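Local coordinates for mandelate racemase/muconate lactonizing protein (Alicyclobacillus acidocaldarius LAA1, PDB 3QLD) that is of unknown function but has the two-domain build of the enolase superfamily, an alpha+beta capping domain joined to a TIM-barrel-like domain, at residues 6-11 and 67-72; 27-32 and 49-54; 32-37 and 112-117; 129-134 and 309-314; 250-255 and 284-289. All coordinates share one frame; numbering follows the deposited sequence.

Interaction 1 (6-11 and 67-72); sequences CVLHRL and MLVHHL. With SO4 (sulfate ion), chain E.
L8 meets L68 and V69 by a single methyl, and its path from CB outward shows how a strand residue is spent on several neighbours at once. CB leaves the backbone in the direction of helix 67-72 but stops short of it. CG stands beside the backbone N (chi1 -52°), where the chain forks. CD1 continues straight, anti to CA, and ends between two helix residues: it is 3.6 Å from V69 CG2 and 3.8 Å from L68 CB. L8 CD2 lies back along its own strand, 4.1 Å from C6 SG; L8 also packs on V34 and W373, so its flanks are lined by both neighbouring strands. In the capping domain of an enolase-superfamily protein an antiparallel sheet carries helices on one face, and here strand 3-15 meets helix 61-80. V69 has its two methyls on separate duties. CG2 faces L8, whereas V69 CG1 lies 3.5 Å above the plane of the H70 imidazole, over its centre. That ring is at the exposed end of the contact, and H70 NE2 donates to sulfate O3 at 3.0 Å with an N-H...O angle of 151°. W65 NE1 and H384 NE2, the latter from what is evidently a C-terminal histidine tag, also bond to this ion, which probably came from the crystallisation liquor. Further along, the helix widens into a pi-type turn, L72 N bonding to M67 O at 2.9 Å, and H71 uses both ring nitrogens on E53 and D62 of the second subunit.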
# COMPACT_ATOMS: atom_id res chain seq x y z
N CYS A 6 -0.62 -23.96 11.67
CA CYS A 6 -0.97 -23.20 10.45
C CYS A 6 -0.07 -23.78 9.38
O CYS A 6 1.18 -23.96 9.61
CB CYS A 6 -0.71 -21.71 10.65
SG CYS A 6 -0.86 -20.79 9.13
N VAL A 7 -0.66 -24.13 8.24
CA VAL A 7 0.12 -24.56 7.09
C VAL A 7 -0.20 -23.61 5.90
O VAL A 7 -1.35 -23.43 5.53
CB VAL A 7 -0.26 -26.01 6.64
CG1 VAL A 7 0.56 -26.42 5.45
CG2 VAL A 7 -0.12 -27.01 7.84
N LEU A 8 0.83 -23.05 5.30
CA LEU A 8 0.68 -22.22 4.10
C LEU A 8 1.08 -23.02 2.94
O LEU A 8 2.16 -23.64 2.90
CB LEU A 8 1.57 -20.97 4.20
CG LEU A 8 1.42 -20.15 5.48
CD1 LEU A 8 2.48 -19.01 5.55
CD2 LEU A 8 0.06 -19.56 5.35
N HIS A 9 0.25 -22.96 1.92
CA HIS A 9 0.51 -23.68 0.73
C HIS A 9 0.64 -22.69 -0.40
O HIS A 9 -0.31 -21.98 -0.71
CB HIS A 9 -0.73 -24.52 0.38
CG HIS A 9 -1.15 -25.46 1.47
ND1 HIS A 9 -0.59 -26.73 1.58
CD2 HIS A 9 -2.03 -25.33 2.49
CE1 HIS A 9 -1.14 -27.35 2.62
NE2 HIS A 9 -2.00 -26.52 3.20
N ARG A 10 1.77 -22.71 -1.09
CA ARG A 10 1.95 -21.96 -2.34
C ARG A 10 1.66 -22.83 -3.56
O ARG A 10 2.31 -23.87 -3.77
CB ARG A 10 3.37 -21.35 -2.43
CG ARG A 10 3.35 -20.18 -3.40
CD ARG A 10 4.77 -19.64 -3.49
NE ARG A 10 4.81 -18.69 -4.57
CZ ARG A 10 5.57 -17.61 -4.54
NH1 ARG A 10 5.54 -16.75 -5.55
NH2 ARG A 10 6.32 -17.41 -3.46
N LEU A 11 0.68 -22.42 -4.35
CA LEU A 11 0.16 -23.23 -5.40
C LEU A 11 0.45 -22.61 -6.76
O LEU A 11 0.56 -21.37 -6.91
CB LEU A 11 -1.36 -23.38 -5.23
CG LEU A 11 -1.92 -24.55 -4.42
CD1 LEU A 11 -1.32 -24.71 -3.08
CD2 LEU A 11 -3.44 -24.48 -4.35
N MSE A 67 5.21 -11.85 4.00
CA MSE A 67 4.40 -11.14 4.97
C MSE A 67 3.74 -12.22 5.89
O MSE A 67 3.75 -12.08 7.12
CB MSE A 67 3.39 -10.26 4.19
CG MSE A 67 2.39 -9.39 5.00
SE MSE A 67 3.10 -8.24 6.39
CE MSE A 67 4.50 -7.54 5.34
N LEU A 68 3.19 -13.26 5.28
CA LEU A 68 2.48 -14.30 6.12
C LEU A 68 3.45 -15.06 7.04
O LEU A 68 3.30 -15.09 8.24
CB LEU A 68 1.70 -15.26 5.22
CG LEU A 68 0.46 -14.60 4.65
CD1 LEU A 68 -0.03 -15.37 3.43
CD2 LEU A 68 -0.69 -14.42 5.73
N VAL A 69 4.50 -15.60 6.44
CA VAL A 69 5.50 -16.37 7.18
C VAL A 69 6.20 -15.59 8.26
O VAL A 69 6.31 -16.11 9.39
CB VAL A 69 6.53 -16.96 6.18
CG1 VAL A 69 7.77 -17.66 6.89
CG2 VAL A 69 5.85 -17.89 5.14
N HIS A 70 6.71 -14.39 7.93
CA HIS A 70 7.63 -13.74 8.84
C HIS A 70 6.98 -12.66 9.70
O HIS A 70 7.63 -12.18 10.64
CB HIS A 70 8.88 -13.23 8.06
CG HIS A 70 9.68 -14.33 7.45
ND1 HIS A 70 10.46 -15.19 8.21
CD2 HIS A 70 9.82 -14.75 6.16
CE1 HIS A 70 11.06 -16.06 7.42
NE2 HIS A 70 10.66 -15.84 6.17
N HIS A 71 5.71 -12.29 9.43
CA HIS A 71 5.08 -11.22 10.16
C HIS A 71 3.69 -11.46 10.72
O HIS A 71 3.46 -11.26 11.95
CB HIS A 71 5.04 -9.95 9.28
CG HIS A 71 6.39 -9.54 8.82
ND1 HIS A 71 7.20 -8.72 9.58
CD2 HIS A 71 7.16 -10.00 7.80
CE1 HIS A 71 8.38 -8.59 8.98
NE2 HIS A 71 8.40 -9.38 7.92
N LEU A 72 2.78 -11.88 9.85
CA LEU A 72 1.39 -12.05 10.25
C LEU A 72 1.16 -13.34 11.05
O LEU A 72 0.57 -13.27 12.12
CB LEU A 72 0.43 -11.97 9.04
CG LEU A 72 0.55 -10.72 8.19
CD1 LEU A 72 -0.70 -10.70 7.26
CD2 LEU A 72 0.57 -9.50 9.07
S SO4 E . 10.65 -18.41 2.99
O1 SO4 E . 9.56 -19.41 3.00
O2 SO4 E . 10.22 -17.10 2.51
O3 SO4 E . 11.17 -18.24 4.37
O4 SO4 E . 11.70 -18.93 2.09

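Interaction 2 (27-32 and 49-54); sequences REKQAI and VALAEP
With CG anti to the backbone N, the K29 chain bends at chi2 (71°) and again at its end, which swings its aliphatic part round to the loop: K29 CE comes to 4.1 Å from L51 CD2, the two side chains meeting at a slant. The same folding returns the ammonium group to its own strand. K29 NZ donates to Q30 O at 3.0 Å, approaching 34° out of the carbonyl plane, so the charge is turned onto a backbone oxygen while the methylene CE is presented to leucine. Q30 instead has CG beside the backbone N (chi1 -61°) and runs fully extended, which sets its amide NE2 3.6 Å from A52 CB, a plain van der Waals touch. Its polar partner is R10, whose NH1 bonds to Q30 OE1 and holds that end of the amide. In the fold, strand 25-38 pairs with strand 43-48 in the antiparallel sheet of the capping domain, and residues 49-54 are the loop by which the chain leaves that hairpin for helix 61-80. L51 packs on M299 and K29 on Y300, both from a barrel-domain loop, so the loop lies where the two domains face each other. Its far end turns to the dimer interface, where E53 OE1 makes a salt bridge to R75 NH1 of the second subunit and accepts from H71 ND1, also of the second subunit.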
# COMPACT_ATOMS: atom_id res chain seq x y z
N ARG A 27 0.39 -18.62 -18.33
CA ARG A 27 -0.05 -20.01 -18.40
C ARG A 27 -0.67 -20.53 -17.13
O ARG A 27 -1.49 -21.42 -17.20
CB ARG A 27 1.17 -20.95 -18.61
CG ARG A 27 1.78 -21.09 -20.02
CD ARG A 27 1.98 -22.59 -20.36
NE ARG A 27 0.78 -23.12 -21.05
CZ ARG A 27 -0.28 -23.73 -20.49
NH1 ARG A 27 -0.36 -23.95 -19.17
NH2 ARG A 27 -1.28 -24.14 -21.27
N GLU A 28 -0.20 -20.05 -15.97
CA GLU A 28 -0.51 -20.68 -14.65
C GLU A 28 -0.90 -19.63 -13.61
O GLU A 28 -0.31 -18.54 -13.60
CB GLU A 28 0.64 -21.54 -14.10
CG GLU A 28 1.22 -22.61 -15.08
CD GLU A 28 1.44 -24.03 -14.49
OE1 GLU A 28 1.28 -24.99 -15.27
OE2 GLU A 28 1.78 -24.24 -13.30
N LYS A 29 -1.86 -19.99 -12.75
CA LYS A 29 -2.31 -19.13 -11.65
C LYS A 29 -1.60 -19.49 -10.36
O LYS A 29 -1.73 -20.62 -9.87
CB LYS A 29 -3.85 -19.25 -11.42
CG LYS A 29 -4.44 -18.40 -10.23
CD LYS A 29 -4.42 -16.89 -10.58
CE LYS A 29 -5.11 -16.00 -9.51
NZ LYS A 29 -4.76 -16.42 -8.13
N GLN A 30 -0.84 -18.54 -9.83
CA GLN A 30 -0.24 -18.71 -8.52
C GLN A 30 -1.23 -18.30 -7.46
O GLN A 30 -1.98 -17.31 -7.58
CB GLN A 30 1.04 -17.90 -8.34
CG GLN A 30 2.16 -18.27 -9.34
CD GLN A 30 3.44 -17.47 -9.03
OE1 GLN A 30 3.95 -17.46 -7.90
NE2 GLN A 30 3.92 -16.76 -10.03
N ALA A 31 -1.25 -19.07 -6.40
CA ALA A 31 -2.18 -18.81 -5.33
C ALA A 31 -1.57 -19.21 -4.01
O ALA A 31 -0.68 -20.08 -4.00
CB ALA A 31 -3.49 -19.62 -5.61
N ILE A 32 -2.02 -18.63 -2.90
CA ILE A 32 -1.55 -19.07 -1.54
C ILE A 32 -2.78 -19.52 -0.75
O ILE A 32 -3.77 -18.70 -0.62
CB ILE A 32 -0.85 -17.93 -0.77
CG1 ILE A 32 0.50 -17.56 -1.39
CG2 ILE A 32 -0.54 -18.37 0.69
CD1 ILE A 32 1.10 -16.27 -0.68
N VAL A 49 -5.61 -13.60 -2.11
CA VAL A 49 -5.92 -13.34 -3.49
C VAL A 49 -4.89 -12.48 -4.21
O VAL A 49 -5.12 -12.07 -5.36
CB VAL A 49 -7.33 -12.62 -3.66
CG1 VAL A 49 -8.50 -13.56 -3.19
CG2 VAL A 49 -7.39 -11.34 -2.91
N ALA A 50 -3.80 -12.14 -3.53
CA ALA A 50 -2.71 -11.39 -4.22
C ALA A 50 -2.30 -12.04 -5.55
O ALA A 50 -2.01 -13.27 -5.59
CB ALA A 50 -1.47 -11.24 -3.29
N LEU A 51 -2.22 -11.28 -6.64
CA LEU A 51 -1.80 -11.80 -7.93
C LEU A 51 -0.26 -11.92 -8.07
O LEU A 51 0.51 -11.42 -7.24
CB LEU A 51 -2.30 -10.84 -9.02
CG LEU A 51 -3.80 -10.62 -8.89
CD1 LEU A 51 -4.25 -9.63 -9.92
CD2 LEU A 51 -4.53 -12.01 -9.02
N ALA A 52 0.19 -12.57 -9.13
CA ALA A 52 1.64 -12.84 -9.23
C ALA A 52 2.42 -11.51 -9.39
O ALA A 52 3.52 -11.36 -8.87
CB ALA A 52 1.95 -13.73 -10.46
N GLU A 53 1.85 -10.56 -10.10
CA GLU A 53 2.56 -9.23 -10.25
C GLU A 53 1.75 -8.13 -9.54
O GLU A 53 0.54 -8.22 -9.50
CB GLU A 53 2.71 -8.87 -11.75
CG GLU A 53 3.65 -9.79 -12.53
CD GLU A 53 5.07 -9.74 -12.01
OE1 GLU A 53 5.52 -8.67 -11.53
OE2 GLU A 53 5.73 -10.79 -12.07
N PRO A 54 2.43 -7.09 -8.96
CA PRO A 54 1.81 -5.97 -8.32
C PRO A 54 1.26 -4.95 -9.29
O PRO A 54 1.57 -3.77 -9.18
CB PRO A 54 2.93 -5.40 -7.42
CG PRO A 54 4.16 -5.52 -8.34
CD PRO A 54 3.90 -6.93 -9.05

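Interaction 3 (32-37 and 112-117); sequences ILVQLV and EMAVWD
V34 and L36 meet A114 and V115 without any flat group between them; the indole of W116 is on the far side of the helix, edge-to-face with F277, and at its own edge NE1 makes a weak, bent bond to E112 OE2 at 3.0 Å. What remains is aliphatic packing of a helix on an antiparallel sheet, the alpha+beta build of the capping domain. Strand 32-37 and helix 112-117 run in broadly the same direction, their axes 8.5 Å apart and crossing at -43°. The small A114 side chain turned to the strand is consistent with this close approach. A114 CB sits between two strand residues on the same face, 3.9 Å from V34 CG1 and 3.6 Å from L36 CD1. F76 of helix 61-80 touches both L36 and V115, closing the neighbourhood from another side. The helix also reaches the barrel domain: the D117 carboxylate accepts from H308 NE2 and V356 N, and from W45 N of its own domain's sheet, while both E112 oxygens take backbone N-H groups of F277 and G278. In L36, CG lies beside the backbone N (chi1 -58°), and its CD1 ends 3.8 Å from V115 CG2.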
# COMPACT_ATOMS: atom_id res chain seq x y z
N ILE A 32 -2.02 -18.63 -2.90
CA ILE A 32 -1.55 -19.07 -1.54
C ILE A 32 -2.78 -19.52 -0.75
O ILE A 32 -3.77 -18.70 -0.62
CB ILE A 32 -0.85 -17.93 -0.77
CG1 ILE A 32 0.50 -17.56 -1.39
CG2 ILE A 32 -0.54 -18.37 0.69
CD1 ILE A 32 1.10 -16.27 -0.68
N LEU A 33 -2.80 -20.77 -0.30
CA LEU A 33 -3.86 -21.17 0.67
C LEU A 33 -3.40 -21.25 2.08
O LEU A 33 -2.28 -21.72 2.36
CB LEU A 33 -4.50 -22.50 0.24
CG LEU A 33 -5.04 -22.58 -1.20
CD1 LEU A 33 -5.64 -24.00 -1.43
CD2 LEU A 33 -6.15 -21.57 -1.37
N VAL A 34 -4.26 -20.79 2.99
CA VAL A 34 -3.97 -20.81 4.41
C VAL A 34 -4.80 -21.94 5.00
O VAL A 34 -6.01 -22.05 4.72
CB VAL A 34 -4.36 -19.51 5.05
CG1 VAL A 34 -4.15 -19.54 6.52
CG2 VAL A 34 -3.49 -18.34 4.42
N GLN A 35 -4.12 -22.80 5.75
CA GLN A 35 -4.82 -23.93 6.43
C GLN A 35 -4.54 -23.86 7.89
O GLN A 35 -3.37 -23.82 8.31
CB GLN A 35 -4.39 -25.27 5.81
CG GLN A 35 -4.79 -26.54 6.68
CD GLN A 35 -4.20 -27.83 6.08
OE1 GLN A 35 -3.14 -27.78 5.48
NE2 GLN A 35 -4.93 -28.99 6.21
N LEU A 36 -5.61 -23.82 8.69
CA LEU A 36 -5.48 -23.82 10.17
C LEU A 36 -6.07 -25.14 10.71
O LEU A 36 -7.04 -25.65 10.17
CB LEU A 36 -6.23 -22.65 10.81
CG LEU A 36 -5.78 -21.26 10.32
CD1 LEU A 36 -6.85 -20.22 10.78
CD2 LEU A 36 -4.38 -20.95 10.93
N VAL A 37 -5.43 -25.68 11.73
CA VAL A 37 -5.87 -26.96 12.34
C VAL A 37 -5.82 -26.86 13.83
O VAL A 37 -4.81 -26.44 14.44
CB VAL A 37 -4.94 -28.08 11.99
CG1 VAL A 37 -5.59 -29.42 12.38
CG2 VAL A 37 -4.61 -28.06 10.48
N GLU A 112 -7.71 -13.65 8.66
CA GLU A 112 -9.05 -13.41 9.18
C GLU A 112 -10.09 -14.39 8.59
O GLU A 112 -10.93 -14.94 9.34
CB GLU A 112 -9.44 -11.97 8.89
CG GLU A 112 -10.71 -11.51 9.68
CD GLU A 112 -11.93 -11.48 8.78
OE1 GLU A 112 -11.95 -12.02 7.62
OE2 GLU A 112 -12.89 -10.81 9.18
N MSE A 113 -10.04 -14.63 7.29
CA MSE A 113 -11.03 -15.47 6.63
C MSE A 113 -10.87 -16.98 6.97
O MSE A 113 -11.89 -17.70 7.08
CB MSE A 113 -11.04 -15.25 5.13
CG MSE A 113 -11.61 -13.83 4.79
SE MSE A 113 -11.22 -13.22 2.98
CE MSE A 113 -12.47 -14.10 1.84
N ALA A 114 -9.61 -17.42 7.17
CA ALA A 114 -9.37 -18.82 7.58
C ALA A 114 -9.93 -18.99 9.00
O ALA A 114 -10.50 -20.07 9.33
CB ALA A 114 -7.89 -19.12 7.51
N VAL A 115 -9.82 -17.96 9.86
CA VAL A 115 -10.37 -18.08 11.21
C VAL A 115 -11.93 -18.17 11.22
O VAL A 115 -12.54 -19.00 11.94
CB VAL A 115 -9.87 -16.97 12.11
CG1 VAL A 115 -10.51 -17.04 13.50
CG2 VAL A 115 -8.37 -17.09 12.25
N TRP A 116 -12.58 -17.32 10.41
CA TRP A 116 -14.02 -17.43 10.17
C TRP A 116 -14.41 -18.83 9.68
O TRP A 116 -15.47 -19.39 10.07
CB TRP A 116 -14.47 -16.38 9.14
CG TRP A 116 -14.82 -15.06 9.74
CD1 TRP A 116 -14.04 -13.94 9.80
CD2 TRP A 116 -16.08 -14.68 10.32
NE1 TRP A 116 -14.71 -12.91 10.42
CE2 TRP A 116 -15.97 -13.34 10.72
CE3 TRP A 116 -17.30 -15.36 10.52
CZ2 TRP A 116 -17.02 -12.65 11.34
CZ3 TRP A 116 -18.36 -14.67 11.16
CH2 TRP A 116 -18.20 -13.33 11.55
N ASP A 117 -13.58 -19.38 8.81
CA ASP A 117 -13.86 -20.62 8.15
C ASP A 117 -13.72 -21.74 9.18
O ASP A 117 -14.55 -22.64 9.24
CB ASP A 117 -12.91 -20.82 6.95
CG ASP A 117 -13.25 -22.03 6.11
OD1 ASP A 117 -14.11 -21.92 5.19
OD2 ASP A 117 -12.63 -23.12 6.40

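Interaction 4 (129-134 and 309-314); sequences GLLGGG and GLIAAA
The backbones come together at G133 and A314, whose CA atoms are 4.7 Å apart, just after G132, with its positive phi of 80°, has closed the short helix 127-130 in a Schellman motif. Glycine ends at CA, and this lets the chain come close to the end of helix 303-313: G133 CA is 4.1 Å from A314 CB and 3.6 Å from A314 O. The same oxygen receives G134 N at 3.2 Å, a weak bond with its N-H...O angle of only 125°. A turn further back the side chains take over. L131 CD1 touches I311 CG2 at 3.9 Å, the two side chains crossing at about a right angle, so a branch of each meets the other over a small patch. In I311, CG2 stands anti to the backbone N, which places this methyl, and not the longer CG1 arm, against the leucine. L131 is further enclosed by W116 of helix 105-123 and by F277 and L281 of helix 277-289, while V128 packs on both I311 and A314. The contact therefore ties the connection between capping domain and barrel, which leads into barrel strand 137-144, to one of the barrel's outer helices. With one bent backbone bond and otherwise apolar touches, it probably relies mainly on close fit, glycine and alanine bringing the main chains together.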
# COMPACT_ATOMS: atom_id res chain seq x y z
N GLY A 129 -24.73 -17.93 6.96
CA GLY A 129 -25.66 -17.50 8.01
C GLY A 129 -24.89 -16.82 9.12
O GLY A 129 -25.40 -15.90 9.82
N LEU A 130 -23.65 -17.25 9.30
CA LEU A 130 -22.83 -16.66 10.35
C LEU A 130 -22.56 -15.19 10.07
O LEU A 130 -22.51 -14.38 11.00
CB LEU A 130 -21.53 -17.44 10.51
CG LEU A 130 -21.59 -18.72 11.35
CD1 LEU A 130 -20.25 -18.89 11.95
CD2 LEU A 130 -22.64 -18.66 12.47
N LEU A 131 -22.38 -14.87 8.78
CA LEU A 131 -22.16 -13.50 8.30
C LEU A 131 -23.44 -12.74 7.90
O LEU A 131 -23.35 -11.61 7.44
CB LEU A 131 -21.22 -13.51 7.09
CG LEU A 131 -19.85 -14.14 7.40
CD1 LEU A 131 -19.23 -14.70 6.14
CD2 LEU A 131 -18.97 -13.16 8.08
N GLY A 132 -24.62 -13.35 8.05
CA GLY A 132 -25.87 -12.64 7.72
C GLY A 132 -26.22 -12.60 6.23
O GLY A 132 -26.90 -11.70 5.72
N GLY A 133 -25.74 -13.60 5.49
CA GLY A 133 -26.00 -13.64 4.06
C GLY A 133 -27.27 -14.41 3.82
O GLY A 133 -27.34 -15.61 4.15
N GLY A 134 -28.25 -13.72 3.23
CA GLY A 134 -29.59 -14.25 3.08
C GLY A 134 -29.85 -14.87 1.73
O GLY A 134 -30.40 -15.96 1.66
N GLY A 309 -16.02 -15.97 -1.79
CA GLY A 309 -16.45 -14.81 -2.54
C GLY A 309 -17.94 -14.98 -2.87
O GLY A 309 -18.70 -14.05 -2.82
N LEU A 310 -18.36 -16.19 -3.24
CA LEU A 310 -19.83 -16.43 -3.34
C LEU A 310 -20.60 -16.28 -2.01
O LEU A 310 -21.69 -15.78 -2.02
CB LEU A 310 -20.08 -17.77 -3.99
CG LEU A 310 -19.52 -17.93 -5.42
CD1 LEU A 310 -19.18 -19.40 -5.80
CD2 LEU A 310 -20.41 -17.35 -6.55
N ILE A 311 -20.04 -16.68 -0.88
CA ILE A 311 -20.65 -16.41 0.41
C ILE A 311 -20.80 -14.90 0.69
O ILE A 311 -21.83 -14.46 1.10
CB ILE A 311 -19.89 -17.14 1.51
CG1 ILE A 311 -20.13 -18.66 1.35
CG2 ILE A 311 -20.18 -16.56 2.90
CD1 ILE A 311 -19.20 -19.55 2.11
N ALA A 312 -19.75 -14.10 0.49
CA ALA A 312 -19.93 -12.64 0.55
C ALA A 312 -21.03 -12.12 -0.45
O ALA A 312 -21.78 -11.17 -0.16
CB ALA A 312 -18.59 -11.94 0.29
N ALA A 313 -21.09 -12.68 -1.64
CA ALA A 313 -22.10 -12.22 -2.61
C ALA A 313 -23.55 -12.49 -2.21
O ALA A 313 -24.46 -11.96 -2.85
CB ALA A 313 -21.85 -12.82 -3.91
N ALA A 314 -23.74 -13.28 -1.16
CA ALA A 314 -25.04 -13.54 -0.54
C ALA A 314 -25.53 -12.37 0.36
O ALA A 314 -26.70 -12.32 0.80
CB ALA A 314 -24.93 -14.81 0.28

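Interaction 5 (250-255 and 284-289); sequences RSVREL and LDVAGE. With SO4 (sulfate ion), chain C.
V252 and L255 form the tight half of this contact, closing on V286 and A287 of helix 277-289. L255 and V286 slide past one another in opposite directions, with L255 CD2 4.1 Å from V286 CB and 4.2 Å from A287 CB, and L267 of strand 266-269 lies against the same leucine. V252 sits at the border, its methyls divided: CG1 is 3.8 Å from V286 CG2, whereas CG2 faces a sulfate. Towards solvent, apolar packing gives way to anion binding. V252 N donates to sulfate O2, and R253 N to O4 at 3.0 Å; R253, bent at chi3 (-66°), curls back so that its NE also reaches O4, at 2.8 Å and nearly straight (176°). R105 and R282 contribute further donors. Next to the ion, S251 serves as N-cap, its OG accepting from E254 N at 3.0 Å. The N-terminal end of the helix, with its partial positive charge, and these arginines would probably favour an anion, although the sulfate probably came from the crystallisation liquor. Helices 252-261 and 277-289 flank strand 266-269 in sequence, and such helix-to-helix packing through valine, leucine and alanine is in keeping with the outer helical layer of a TIM-barrel-like domain.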
# COMPACT_ATOMS: atom_id res chain seq x y z
N ARG A 250 -9.58 0.53 -1.27
CA ARG A 250 -8.87 -0.56 -0.57
C ARG A 250 -9.24 -0.67 0.90
O ARG A 250 -8.72 -1.55 1.57
CB ARG A 250 -7.34 -0.33 -0.60
CG ARG A 250 -6.70 0.15 -1.88
CD ARG A 250 -6.48 -1.03 -2.84
NE ARG A 250 -5.44 -0.91 -3.90
CZ ARG A 250 -4.98 0.19 -4.56
NH1 ARG A 250 -5.42 1.43 -4.29
NH2 ARG A 250 -4.06 0.02 -5.52
N SER A 251 -10.03 0.26 1.42
CA SER A 251 -10.34 0.31 2.84
C SER A 251 -11.68 0.97 3.01
O SER A 251 -12.14 1.68 2.12
CB SER A 251 -9.33 1.16 3.61
OG SER A 251 -9.47 2.56 3.32
N VAL A 252 -12.28 0.75 4.18
CA VAL A 252 -13.53 1.44 4.57
C VAL A 252 -13.35 2.97 4.65
O VAL A 252 -14.25 3.70 4.26
CB VAL A 252 -14.14 0.85 5.89
CG1 VAL A 252 -15.55 1.41 6.17
CG2 VAL A 252 -14.25 -0.68 5.78
N ARG A 253 -12.20 3.47 5.10
CA ARG A 253 -11.97 4.93 5.08
C ARG A 253 -11.91 5.54 3.65
O ARG A 253 -12.38 6.65 3.42
CB ARG A 253 -10.69 5.30 5.82
CG ARG A 253 -10.84 5.23 7.37
CD ARG A 253 -9.47 5.13 8.08
NE ARG A 253 -8.83 3.87 7.73
CZ ARG A 253 -7.53 3.61 7.78
NH1 ARG A 253 -6.64 4.52 8.17
NH2 ARG A 253 -7.10 2.40 7.42
N GLU A 254 -11.31 4.82 2.71
CA GLU A 254 -11.30 5.29 1.31
C GLU A 254 -12.72 5.32 0.73
O GLU A 254 -13.06 6.15 -0.08
CB GLU A 254 -10.43 4.39 0.46
CG GLU A 254 -8.99 4.97 0.17
CD GLU A 254 -8.24 4.13 -0.88
OE1 GLU A 254 -8.11 2.90 -0.68
OE2 GLU A 254 -7.78 4.71 -1.91
N LEU A 255 -13.52 4.35 1.13
CA LEU A 255 -14.94 4.29 0.76
C LEU A 255 -15.66 5.46 1.36
O LEU A 255 -16.45 6.07 0.68
CB LEU A 255 -15.60 2.98 1.23
CG LEU A 255 -17.09 2.82 0.79
CD1 LEU A 255 -17.21 2.76 -0.72
CD2 LEU A 255 -17.66 1.54 1.37
N LEU A 284 -20.02 -2.63 3.46
CA LEU A 284 -21.40 -2.67 2.99
C LEU A 284 -22.30 -1.71 3.81
O LEU A 284 -23.23 -1.13 3.26
CB LEU A 284 -21.95 -4.10 3.05
CG LEU A 284 -21.33 -5.08 2.06
CD1 LEU A 284 -22.04 -6.44 2.06
CD2 LEU A 284 -21.29 -4.49 0.64
N ASP A 285 -22.02 -1.58 5.10
CA ASP A 285 -22.74 -0.63 5.97
C ASP A 285 -22.60 0.75 5.40
O ASP A 285 -23.60 1.44 5.19
CB ASP A 285 -22.16 -0.60 7.40
CG ASP A 285 -22.79 -1.63 8.29
OD1 ASP A 285 -23.81 -2.21 7.86
OD2 ASP A 285 -22.28 -1.90 9.41
N VAL A 286 -21.36 1.14 5.18
CA VAL A 286 -21.06 2.48 4.68
C VAL A 286 -21.60 2.71 3.27
O VAL A 286 -22.10 3.81 2.98
CB VAL A 286 -19.53 2.84 4.76
CG1 VAL A 286 -19.22 4.23 4.04
CG2 VAL A 286 -19.05 2.91 6.20
N ALA A 287 -21.51 1.70 2.39
CA ALA A 287 -22.06 1.88 1.02
C ALA A 287 -23.61 2.04 1.02
O ALA A 287 -24.19 2.90 0.29
CB ALA A 287 -21.64 0.77 0.11
N GLY A 288 -24.26 1.20 1.82
CA GLY A 288 -25.74 1.28 1.97
C GLY A 288 -26.16 2.65 2.54
O GLY A 288 -27.07 3.25 2.00
N GLU A 289 -25.49 3.15 3.59
CA GLU A 289 -25.78 4.49 4.19
C GLU A 289 -25.66 5.60 3.12
O GLU A 289 -26.41 6.61 3.11
CB GLU A 289 -24.80 4.86 5.32
CG GLU A 289 -24.76 4.04 6.61
CD GLU A 289 -23.39 4.18 7.39
OE1 GLU A 289 -22.82 5.31 7.51
OE2 GLU A 289 -22.86 3.14 7.89
S SO4 C . -10.61 0.44 7.54
O1 SO4 C . -9.27 0.11 8.00
O2 SO4 C . -11.05 -0.54 6.55
O3 SO4 C . -11.57 0.36 8.64
O4 SO4 C . -10.56 1.81 7.00

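Interactions 1, 2 and 3 share the antiparallel sheet of the capping domain. L11 N lies 2.7 Å from A31 O, joining interactions 1 and 2, and the same strands continue into interaction 3, where V7 N is 2.7 Å from Q35 O. Interactions 1 and 3 set consecutive helices on that sheet by buried aliphatic contact; interaction 2, partly exposed, mixes lysine and amide groups, packs against a barrel-domain loop and, like interaction 1, touches the second subunit. Interaction 4, mostly buried with exposed G134 at its edge, is reached through W116, whose CZ3 is 3.5 Å from L131 CD2, and trades side chains for backbone. Interaction 5, in the barrel, combines a buried apolar side with a surface anion.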